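Local coordinates for alpha-actinin-like protein 1 (Schizosaccharomyces pombe, PDB 5BVR) that binds actin filaments through a tandem pair of calponin-homology domains and takes part in actin-ring formation, cytokinesis and septation, at residues Asp41-Leu44 with Leu45-Leu49; Ala185-Gln188 with Leu189-Ile193; Leu131-Trp134 with Cys135-Thr139; Ser10-Asn13 with Arg14-Lys18. All blocks are in the same frame, centred on the assembly; numbering follows the deposited sequence.

Contact 1: residues Asp41-Leu44 with Leu45-Leu49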
loop_
_atom_site.group_PDB
_atom_site.type_symbol
_atom_site.label_atom_id
_atom_site.label_comp_id
_atom_site.label_asym_id
_atom_site.label_seq_id
_atom_site.Cartn_x
_atom_site.Cartn_y
_atom_site.Cartn_z
ATOM N N ASP A 41 7.333 8.002 19.133
ATOM C CA ASP A 41 7.391 9.415 19.526
ATOM C C ASP A 41 6.457 10.323 18.730
ATOM O O ASP A 41 6.444 11.549 18.928
ATOM C CB ASP A 41 8.831 9.945 19.487
ATOM C CG ASP A 41 9.421 10.001 18.087
ATOM O OD1 ASP A 41 8.676 9.968 17.079
ATOM O OD2 ASP A 41 10.670 10.070 17.994
ATOM N N GLY A 42 5.687 9.733 17.820
ATOM C CA GLY A 42 4.671 10.464 17.082
ATOM C C GLY A 42 5.143 11.236 15.869
ATOM O O GLY A 42 4.300 11.665 15.073
ATOM N N ILE A 43 6.450 11.405 15.697
ATOM C CA ILE A 43 6.944 12.342 14.687
ATOM C C ILE A 43 6.703 11.814 13.265
ATOM O O ILE A 43 6.210 12.544 12.410
ATOM C CB ILE A 43 8.421 12.667 14.890
ATOM C CG1 ILE A 43 8.576 13.495 16.164
ATOM C CG2 ILE A 43 9.005 13.429 13.684
ATOM C CD1 ILE A 43 10.002 13.609 16.624
ATOM N N LEU A 44 7.059 10.557 13.007
ATOM C CA LEU A 44 6.912 10.033 11.647
ATOM C C LEU A 44 5.448 9.887 11.264
ATOM O O LEU A 44 5.082 10.051 10.093
ATOM C CB LEU A 44 7.657 8.723 11.477
ATOM C CG LEU A 44 9.182 8.829 11.541
ATOM C CD1 LEU A 44 9.794 7.485 11.262
ATOM C CD2 LEU A 44 9.764 9.889 10.596
ATOM N N LEU A 45 4.598 9.592 12.241
ATOM C CA LEU A 45 3.168 9.553 11.975
ATOM C C LEU A 45 2.656 10.941 11.581
ATOM O O LEU A 45 1.945 11.103 10.600
ATOM C CB LEU A 45 2.422 9.019 13.189
ATOM C CG LEU A 45 0.927 8.794 13.076
ATOM C CD1 LEU A 45 0.622 7.881 11.889
ATOM C CD2 LEU A 45 0.415 8.196 14.391
ATOM N N ILE A 46 3.038 11.970 12.321
ATOM C CA ILE A 46 2.633 13.316 11.945
ATOM C C ILE A 46 3.122 13.669 10.553
ATOM O O ILE A 46 2.355 14.183 9.730
ATOM C CB ILE A 46 3.150 14.327 12.959
ATOM C CG1 ILE A 46 2.354 14.190 14.258
ATOM C CG2 ILE A 46 3.063 15.782 12.416
ATOM C CD1 ILE A 46 2.992 14.925 15.444
ATOM N N GLN A 47 4.393 13.398 10.285
ATOM C CA GLN A 47 4.953 13.702 8.979
ATOM C C GLN A 47 4.248 12.913 7.868
ATOM O O GLN A 47 3.942 13.481 6.812
ATOM C CB GLN A 47 6.461 13.464 8.977
ATOM C CG GLN A 47 7.191 14.460 9.890
ATOM C CD GLN A 47 8.687 14.215 10.013
ATOM O OE1 GLN A 47 9.151 13.080 10.058
ATOM N NE2 GLN A 47 9.446 15.295 10.067
ATOM N N LEU A 48 3.986 11.629 8.084
ATOM C CA LEU A 48 3.198 10.847 7.124
ATOM C C LEU A 48 1.871 11.543 6.803
ATOM O O LEU A 48 1.498 11.704 5.633
ATOM C CB LEU A 48 2.915 9.432 7.643
ATOM C CG LEU A 48 2.041 8.576 6.717
ATOM C CD1 LEU A 48 2.785 8.198 5.450
ATOM C CD2 LEU A 48 1.569 7.336 7.452
ATOM N N LEU A 49 1.159 11.969 7.840
ATOM C CA LEU A 49 -0.154 12.571 7.670
ATOM C C LEU A 49 -0.081 13.867 6.865
ATOM O O LEU A 49 -0.939 14.127 6.026
ATOM C CB LEU A 49 -0.816 12.804 9.025
ATOM C CG LEU A 49 -1.214 11.522 9.748
ATOM C CD1 LEU A 49 -1.544 11.815 11.219
ATOM C CD2 LEU A 49 -2.400 10.824 9.070
#
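In Ile43 the CG2 branch stands opposite the backbone N (CG1 has chi1 -69°), while Gln47 keeps CG next to its own N (chi1 -67°) and then runs extended, which sends Ile43 CG2 and the Gln47 chain the same way from the helix. The two side chains lie alongside one another one helical turn apart, with Ile43 CG2 3.6 Å from Gln47 OE1. Leu44 reaches the same oxygen from another direction, its CD2 lying 3.3 Å from Gln47 OE1. Were the glutamine replaced by an alanine, the two methyl groups would probably lose the chain they pack against, and a gap would probably open toward Leu29 and Tyr60.

The same stretch opens helix 43-53. Asp41 OD1 accepts from Ile43 N at 3.0 Å, an Asx turn in which the donor meets the carboxylate on its anti side, 31° out of plane. Gly42 is the N-cap; its positive phi suits glycine, and its carbonyl receives Ile46 N at 3.0 Å. Ile46 CG1 packs close to that same Gly42 O.

In the first calponin-homology domain, Leu45, Leu48 and Leu49 turn to Leu111 of helix 101-117, apolar residues suited to a helix interface. The chemistry implies a helix start secured by backbone and carboxylate bonds; the side chain of Gln47 meets Ile43 and Leu44 by van der Waals contact, while its backbone N bonds to Ile43 O.

Contact 2: residues Ala185-Gln188 with Leu189-Ile193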
loop_
_atom_site.group_PDB
_atom_site.type_symbol
_atom_site.label_atom_id
_atom_site.label_comp_id
_atom_site.label_asym_id
_atom_site.label_seq_id
_atom_site.Cartn_x
_atom_site.Cartn_y
_atom_site.Cartn_z
ATOM N N ALA A 185 8.725 -16.916 -12.027
ATOM C CA ALA A 185 9.421 -16.098 -13.018
ATOM C C ALA A 185 8.537 -14.975 -13.556
ATOM O O ALA A 185 8.985 -13.832 -13.752
ATOM C CB ALA A 185 9.912 -16.973 -14.155
ATOM N N ASN A 186 7.266 -15.273 -13.759
ATOM C CA ASN A 186 6.331 -14.282 -14.283
ATOM C C ASN A 186 6.037 -13.203 -13.253
ATOM O O ASN A 186 5.983 -12.029 -13.579
ATOM C CB ASN A 186 5.063 -14.965 -14.751
ATOM C CG ASN A 186 5.312 -15.847 -15.965
ATOM O OD1 ASN A 186 6.347 -15.715 -16.639
ATOM N ND2 ASN A 186 4.355 -16.708 -16.274
ATOM N N MET A 187 5.856 -13.582 -11.999
ATOM C CA MET A 187 5.677 -12.619 -10.902
ATOM C C MET A 187 6.879 -11.681 -10.819
ATOM O O MET A 187 6.754 -10.456 -10.691
ATOM C CB MET A 187 5.527 -13.353 -9.556
ATOM C CG MET A 187 5.036 -12.475 -8.395
ATOM S SD MET A 187 3.268 -12.180 -8.470
ATOM C CE MET A 187 2.647 -13.802 -7.993
ATOM N N GLN A 188 8.065 -12.269 -10.829
ATOM C CA GLN A 188 9.296 -11.495 -10.727
ATOM C C GLN A 188 9.404 -10.520 -11.902
ATOM O O GLN A 188 9.745 -9.344 -11.725
ATOM C CB GLN A 188 10.486 -12.450 -10.713
ATOM C CG GLN A 188 11.829 -11.765 -10.543
ATOM C CD GLN A 188 12.014 -11.212 -9.154
ATOM O OE1 GLN A 188 11.943 -11.948 -8.171
ATOM N NE2 GLN A 188 12.241 -9.904 -9.058
ATOM N N LEU A 189 9.094 -11.002 -13.096
ATOM C CA LEU A 189 9.122 -10.164 -14.298
ATOM C C LEU A 189 8.212 -8.940 -14.135
ATOM O O LEU A 189 8.642 -7.796 -14.348
ATOM C CB LEU A 189 8.696 -10.991 -15.517
ATOM C CG LEU A 189 8.782 -10.278 -16.859
ATOM C CD1 LEU A 189 10.228 -10.033 -17.257
ATOM C CD2 LEU A 189 8.048 -11.093 -17.923
ATOM N N ALA A 190 6.967 -9.184 -13.742
ATOM C CA ALA A 190 6.013 -8.097 -13.564
ATOM C C ALA A 190 6.514 -7.100 -12.527
ATOM O O ALA A 190 6.499 -5.893 -12.775
ATOM C CB ALA A 190 4.652 -8.634 -13.167
ATOM N N PHE A 191 6.939 -7.571 -11.362
ATOM C CA PHE A 191 7.373 -6.659 -10.315
ATOM C C PHE A 191 8.566 -5.833 -10.791
ATOM O O PHE A 191 8.645 -4.640 -10.478
ATOM C CB PHE A 191 7.743 -7.414 -9.040
ATOM C CG PHE A 191 6.573 -8.032 -8.317
ATOM C CD1 PHE A 191 5.275 -8.008 -8.832
ATOM C CD2 PHE A 191 6.780 -8.630 -7.082
ATOM C CE1 PHE A 191 4.217 -8.593 -8.103
ATOM C CE2 PHE A 191 5.740 -9.202 -6.384
ATOM C CZ PHE A 191 4.464 -9.171 -6.894
ATOM N N ASP A 192 9.478 -6.462 -11.531
ATOM C CA ASP A 192 10.684 -5.782 -12.023
ATOM C C ASP A 192 10.334 -4.725 -13.070
ATOM O O ASP A 192 10.814 -3.591 -13.018
ATOM C CB ASP A 192 11.641 -6.793 -12.655
ATOM C CG ASP A 192 12.348 -7.666 -11.647
ATOM O OD1 ASP A 192 12.297 -7.368 -10.439
ATOM O OD2 ASP A 192 12.977 -8.667 -12.083
ATOM N N ILE A 193 9.500 -5.092 -14.025
ATOM C CA ILE A 193 9.111 -4.160 -15.070
ATOM C C ILE A 193 8.311 -2.992 -14.493
ATOM O O ILE A 193 8.568 -1.833 -14.832
ATOM C CB ILE A 193 8.328 -4.863 -16.168
ATOM C CG1 ILE A 193 9.248 -5.825 -16.922
ATOM C CG2 ILE A 193 7.732 -3.860 -17.132
ATOM C CD1 ILE A 193 8.513 -6.739 -17.878
#
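Leu189 begins the second half of this stretch of helix 183-198 by donating its backbone N to Ala185 O, while its CB rests on the same oxygen at 3.4 Å. Ala190 follows with N bonded to Asn186 O; its small methyl suits a position packed against Phe161, Cys162 and Ile165 of helix 159-168 in the second calponin-homology domain.

Phe191 carries the apolar part of the contact. Met187 runs beside it in the same direction: with CG opposite the backbone N (chi1 -167°), Met187 CG is laid over one face of the ring, 4.0 Å from the Phe191 ring centroid and displaced toward the rim, a CH-pi contact. The chain then bends, bringing Met187 SD to 3.6 Å from Phe191 CZ in an oblique Met-aromatic contact. This is one of two modelled conformers of Met187, so the packing is not its only arrangement. Tyr223 and Phe161 add edge-to-face partners for the ring, so a flat aromatic serves several neighbours here.

Asp192 comes next and draws in the amide of Gln188. The bend at chi2 (71°) carries Gln188 NE2 to 2.9 Å from Asp192 OD1, which lies in the amide plane but receives the donor on its syn side, 34° out of the carboxylate plane. A weak second bond reaches OD2. A leucine in place of Gln188 would probably leave Asp192 without this amide donor and its carboxylate less restrained in rotation.

Arg202 also forms a salt bridge to Asp192 OD1, so that oxygen has two donors, one neutral and one charged; the pairing is likely to favour the ionised carboxylate and to limit its turning.

Contact 3: residues Leu131-Trp134 with Cys135-Thr139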
loop_
_atom_site.group_PDB
_atom_site.type_symbol
_atom_site.label_atom_id
_atom_site.label_comp_id
_atom_site.label_asym_id
_atom_site.label_seq_id
_atom_site.Cartn_x
_atom_site.Cartn_y
_atom_site.Cartn_z
ATOM N N LEU A 131 -11.433 -0.283 -7.375
ATOM C CA LEU A 131 -10.156 -0.859 -7.745
ATOM C C LEU A 131 -10.337 -2.256 -8.327
ATOM O O LEU A 131 -9.722 -2.590 -9.338
ATOM C CB LEU A 131 -9.234 -0.878 -6.531
ATOM C CG LEU A 131 -7.842 -1.452 -6.814
ATOM C CD1 LEU A 131 -7.102 -0.659 -7.898
ATOM C CD2 LEU A 131 -7.011 -1.504 -5.538
ATOM N N LEU A 132 -11.222 -3.059 -7.741
ATOM C CA LEU A 132 -11.461 -4.398 -8.261
ATOM C C LEU A 132 -12.023 -4.312 -9.672
ATOM O O LEU A 132 -11.572 -5.004 -10.581
ATOM C CB LEU A 132 -12.411 -5.190 -7.352
ATOM C CG LEU A 132 -12.545 -6.645 -7.758
ATOM C CD1 LEU A 132 -11.235 -7.390 -7.542
ATOM C CD2 LEU A 132 -13.690 -7.279 -6.984
ATOM N N LEU A 133 -13.041 -3.475 -9.848
ATOM C CA LEU A 133 -13.641 -3.338 -11.175
ATOM C C LEU A 133 -12.608 -2.858 -12.206
ATOM O O LEU A 133 -12.587 -3.372 -13.314
ATOM C CB LEU A 133 -14.852 -2.417 -11.127
ATOM C CG LEU A 133 -15.575 -2.283 -12.461
ATOM C CD1 LEU A 133 -16.021 -3.622 -12.990
ATOM C CD2 LEU A 133 -16.782 -1.370 -12.293
ATOM N N TRP A 134 -11.752 -1.901 -11.846
ATOM C CA TRP A 134 -10.683 -1.468 -12.736
ATOM C C TRP A 134 -9.811 -2.644 -13.165
ATOM O O TRP A 134 -9.518 -2.823 -14.345
ATOM C CB TRP A 134 -9.852 -0.379 -12.066
ATOM C CG TRP A 134 -8.714 0.140 -12.878
ATOM C CD1 TRP A 134 -8.760 1.163 -13.793
ATOM C CD2 TRP A 134 -7.344 -0.287 -12.831
ATOM N NE1 TRP A 134 -7.509 1.396 -14.305
ATOM C CE2 TRP A 134 -6.625 0.518 -13.734
ATOM C CE3 TRP A 134 -6.649 -1.255 -12.098
ATOM C CZ2 TRP A 134 -5.271 0.366 -13.942
ATOM C CZ3 TRP A 134 -5.288 -1.386 -12.307
ATOM C CH2 TRP A 134 -4.618 -0.581 -13.214
ATOM N N CYS A 135 -9.431 -3.477 -12.212
ATOM C CA CYS A 135 -8.627 -4.650 -12.537
ATOM C C CYS A 135 -9.366 -5.577 -13.482
ATOM O O CYS A 135 -8.775 -6.112 -14.412
ATOM C CB CYS A 135 -8.276 -5.404 -11.265
ATOM S SG CYS A 135 -7.096 -4.544 -10.163
ATOM N N GLN A 136 -10.644 -5.785 -13.222
ATOM C CA GLN A 136 -11.453 -6.641 -14.090
ATOM C C GLN A 136 -11.570 -6.101 -15.509
ATOM O O GLN A 136 -11.420 -6.854 -16.485
ATOM C CB GLN A 136 -12.842 -6.859 -13.483
ATOM C CG GLN A 136 -12.793 -7.614 -12.182
ATOM C CD GLN A 136 -14.125 -7.667 -11.457
ATOM O OE1 GLN A 136 -14.985 -6.801 -11.615
ATOM N NE2 GLN A 136 -14.292 -8.687 -10.629
ATOM N N ARG A 137 -11.841 -4.798 -15.628
ATOM C CA ARG A 137 -11.982 -4.201 -16.951
ATOM C C ARG A 137 -10.664 -4.222 -17.720
ATOM O O ARG A 137 -10.632 -4.543 -18.922
ATOM C CB ARG A 137 -12.536 -2.781 -16.844
ATOM C CG ARG A 137 -13.992 -2.709 -16.375
ATOM C CD ARG A 137 -15.026 -3.139 -17.457
ATOM N NE ARG A 137 -16.380 -2.876 -16.956
ATOM C CZ ARG A 137 -17.116 -3.728 -16.250
ATOM N NH1 ARG A 137 -16.680 -4.967 -16.009
ATOM N NH2 ARG A 137 -18.298 -3.341 -15.786
ATOM N N LYS A 138 -9.569 -3.900 -17.043
ATOM C CA LYS A 138 -8.272 -3.848 -17.692
ATOM C C LYS A 138 -7.776 -5.237 -18.111
ATOM O O LYS A 138 -6.982 -5.344 -19.037
ATOM C CB LYS A 138 -7.226 -3.177 -16.802
ATOM C CG LYS A 138 -7.423 -1.665 -16.593
ATOM C CD LYS A 138 -7.332 -0.879 -17.892
ATOM C CE LYS A 138 -7.342 0.619 -17.634
ATOM N NZ LYS A 138 -7.125 1.385 -18.906
ATOM N N THR A 139 -8.258 -6.293 -17.457
ATOM C CA THR A 139 -7.830 -7.662 -17.810
ATOM C C THR A 139 -8.886 -8.462 -18.552
ATOM O O THR A 139 -8.743 -9.679 -18.715
ATOM C CB THR A 139 -7.369 -8.452 -16.556
ATOM O OG1 THR A 139 -8.446 -8.563 -15.609
ATOM C CG2 THR A 139 -6.157 -7.792 -15.925
#
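Trp134 and Lys138 cross one turn apart, and their torsions decide how. Trp134 has CG anti to the backbone N (chi1 180°), which swings the indole to the side where Lys138 passes, whereas the lysine's bend at chi2 (-62°) puts CG over the ring and brings CE alongside NE1. Lys138 CG is 3.8 Å from the centroid of the Trp134 five-membered ring, a CH-pi contact; Lys138 CE is 3.4 Å from Trp134 NE1. A long aliphatic stem suits this place because it can cover an aromatic and still carry its ammonium onward.

Cys135 keeps SG beside its own N and meets the edge of the six-membered ring, SG lying 3.8 Å from Trp134 CE3. Elsewhere, Leu133 CD1 lies over one face of the Arg137 guanidinium, 3.4 Å from Arg137 CZ.

Extended beyond CG, Gln136 brings NE2 to 3.9 Å from Leu132 CG. Helix 127-138 of the second calponin-homology domain ends just beyond, where Thr139 OG1 donates to Cys135 O at 2.7 Å. The methylenes of Lys138 thus pack on Trp134, while Leu132 and Leu133 lie against the flat polar ends of Gln136 and Arg137, whose hydrogen-bonding groups are met by Val148 O and Glu123.

Contact 4: residues Ser10-Asn13 with Arg14-Lys18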
loop_
_atom_site.group_PDB
_atom_site.type_symbol
_atom_site.label_atom_id
_atom_site.label_comp_id
_atom_site.label_asym_id
_atom_site.label_seq_id
_atom_site.Cartn_x
_atom_site.Cartn_y
_atom_site.Cartn_z
ATOM N N SER A 10 5.837 -9.891 9.433
ATOM C CA SER A 10 4.810 -10.457 8.551
ATOM C C SER A 10 4.809 -9.739 7.213
ATOM O O SER A 10 5.387 -8.660 7.062
ATOM C CB SER A 10 3.425 -10.302 9.158
ATOM O OG SER A 10 3.040 -8.930 9.166
ATOM N N VAL A 11 4.148 -10.351 6.238
ATOM C CA VAL A 11 3.971 -9.714 4.938
ATOM C C VAL A 11 3.335 -8.343 5.079
ATOM O O VAL A 11 3.788 -7.385 4.468
ATOM C CB VAL A 11 3.112 -10.603 4.002
ATOM C CG1 VAL A 11 2.682 -9.845 2.753
ATOM C CG2 VAL A 11 3.876 -11.869 3.612
ATOM N N GLN A 12 2.292 -8.247 5.882
ATOM C CA GLN A 12 1.608 -6.988 6.033
ATOM C C GLN A 12 2.490 -5.956 6.716
ATOM O O GLN A 12 2.497 -4.790 6.320
ATOM C CB GLN A 12 0.317 -7.172 6.800
ATOM C CG GLN A 12 -0.579 -5.973 6.757
ATOM C CD GLN A 12 -1.877 -6.225 7.474
ATOM O OE1 GLN A 12 -2.077 -5.749 8.603
ATOM N NE2 GLN A 12 -2.765 -6.979 6.840
ATOM N N ASN A 13 3.202 -6.362 7.768
ATOM C CA ASN A 13 4.139 -5.481 8.420
ATOM C C ASN A 13 5.127 -4.927 7.389
ATOM O O ASN A 13 5.293 -3.692 7.259
ATOM C CB ASN A 13 4.825 -6.275 9.550
ATOM C CG ASN A 13 5.700 -5.437 10.428
ATOM O OD1 ASN A 13 6.046 -4.318 10.108
ATOM N ND2 ASN A 13 6.084 -6.007 11.558
ATOM N N ARG A 14 5.737 -5.811 6.615
ATOM C CA ARG A 14 6.755 -5.391 5.686
ATOM C C ARG A 14 6.165 -4.524 4.591
ATOM O O ARG A 14 6.756 -3.520 4.212
ATOM C CB ARG A 14 7.510 -6.588 5.133
ATOM C CG ARG A 14 8.447 -7.169 6.206
ATOM C CD ARG A 14 9.210 -8.382 5.702
ATOM N NE ARG A 14 8.349 -9.532 5.490
ATOM C CZ ARG A 14 7.956 -9.988 4.304
ATOM N NH1 ARG A 14 8.359 -9.410 3.172
ATOM N NH2 ARG A 14 7.168 -11.048 4.264
ATOM N N THR A 15 4.989 -4.883 4.102
ATOM C CA THR A 15 4.379 -4.132 3.014
ATOM C C THR A 15 3.972 -2.741 3.465
ATOM O O THR A 15 4.220 -1.737 2.767
ATOM C CB THR A 15 3.146 -4.871 2.461
ATOM O OG1 THR A 15 3.541 -6.156 1.962
ATOM C CG2 THR A 15 2.516 -4.113 1.336
ATOM N N PHE A 16 3.339 -2.672 4.625
ATOM C CA PHE A 16 2.942 -1.387 5.193
ATOM C C PHE A 16 4.153 -0.517 5.498
ATOM O O PHE A 16 4.080 0.692 5.322
ATOM C CB PHE A 16 2.094 -1.569 6.462
ATOM C CG PHE A 16 0.663 -2.036 6.210
ATOM C CD1 PHE A 16 0.217 -2.464 4.946
ATOM C CD2 PHE A 16 -0.247 -2.076 7.271
ATOM C CE1 PHE A 16 -1.095 -2.901 4.761
ATOM C CE2 PHE A 16 -1.562 -2.520 7.081
ATOM C CZ PHE A 16 -1.983 -2.934 5.798
ATOM N N THR A 17 5.242 -1.116 5.968
ATOM C CA THR A 17 6.473 -0.363 6.220
ATOM C C THR A 17 6.998 0.212 4.916
ATOM O O THR A 17 7.356 1.386 4.843
ATOM C CB THR A 17 7.534 -1.242 6.874
ATOM O OG1 THR A 17 7.042 -1.692 8.132
ATOM C CG2 THR A 17 8.851 -0.491 7.090
ATOM N N LYS A 18 7.030 -0.599 3.864
ATOM C CA LYS A 18 7.520 -0.117 2.580
ATOM C C LYS A 18 6.619 1.012 2.041
ATOM O O LYS A 18 7.131 2.015 1.511
ATOM C CB LYS A 18 7.640 -1.280 1.579
ATOM C CG LYS A 18 8.887 -2.133 1.825
ATOM C CD LYS A 18 8.956 -3.370 0.960
ATOM C CE LYS A 18 8.477 -4.584 1.737
ATOM N NZ LYS A 18 8.533 -5.860 0.977
HETATM O O HOH W 1 8.199 -2.584 10.482
#
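Gln12 lies flat against Phe16, its CG over one face of the ring and 3.6 Å from the Phe16 ring centroid. The amide is nearly parallel to the ring, the planes 15° apart, with Gln12 OE1 3.6 Å from Phe16 CE2. Glutamine fits because its methylenes cover the aromatic while its NE2 donates to Asp216, a residue of a zinc ion site.

Two threonines fold back onto the helix. Thr15 OG1 donates to Val11 O at 2.8 Å, and Thr17 OG1 donates to Asn13 O at the same length; each hydroxyl comes from above the carbonyl plane. With the backbone N-H of the same threonine, Val11 O and Asn13 O each accept two donors. A water donates to Asn13 OD1 and Thr17 OG1, bridging them.

These turns open helix 11-25 of the first calponin-homology domain. Its N-cap is Ser10, whose OG accepts from Asn13 N at 2.9 Å, a small hydroxyl suited to a first-turn N-H with no preceding helical carbonyl.

Farther out, Arg14 bends at chi3 (-69°) and sets NH2 3.5 Å from Val11 CG2, with a salt bridge from NH2 to Asp208 and a bond from NE to Gln9 O. Trp109 and Ile112 of helix 101-117 pack on Phe16.

The chain is the actin-binding domain of a longer protein, and the four contacts are turns of four helices divided between its two calponin-homology domains: contacts 1 and 4 belong to the first, contacts 2 and 3 to the second. Centres are about 18 Å (1 and 4) and 19 Å (2 and 3) apart within each pair, whereas contact 1 is about 33 Å from contacts 2 and 3, on the opposite side of the chain's centre. Contact 4 is the most central, about 9 Å from that centre, and its Arg14 and Gln12 link the domains by reaching Asp208 and Asp216. Zinc ions lie about 3 Å from the Gln12 side chain and about 5 Å from that of Lys138.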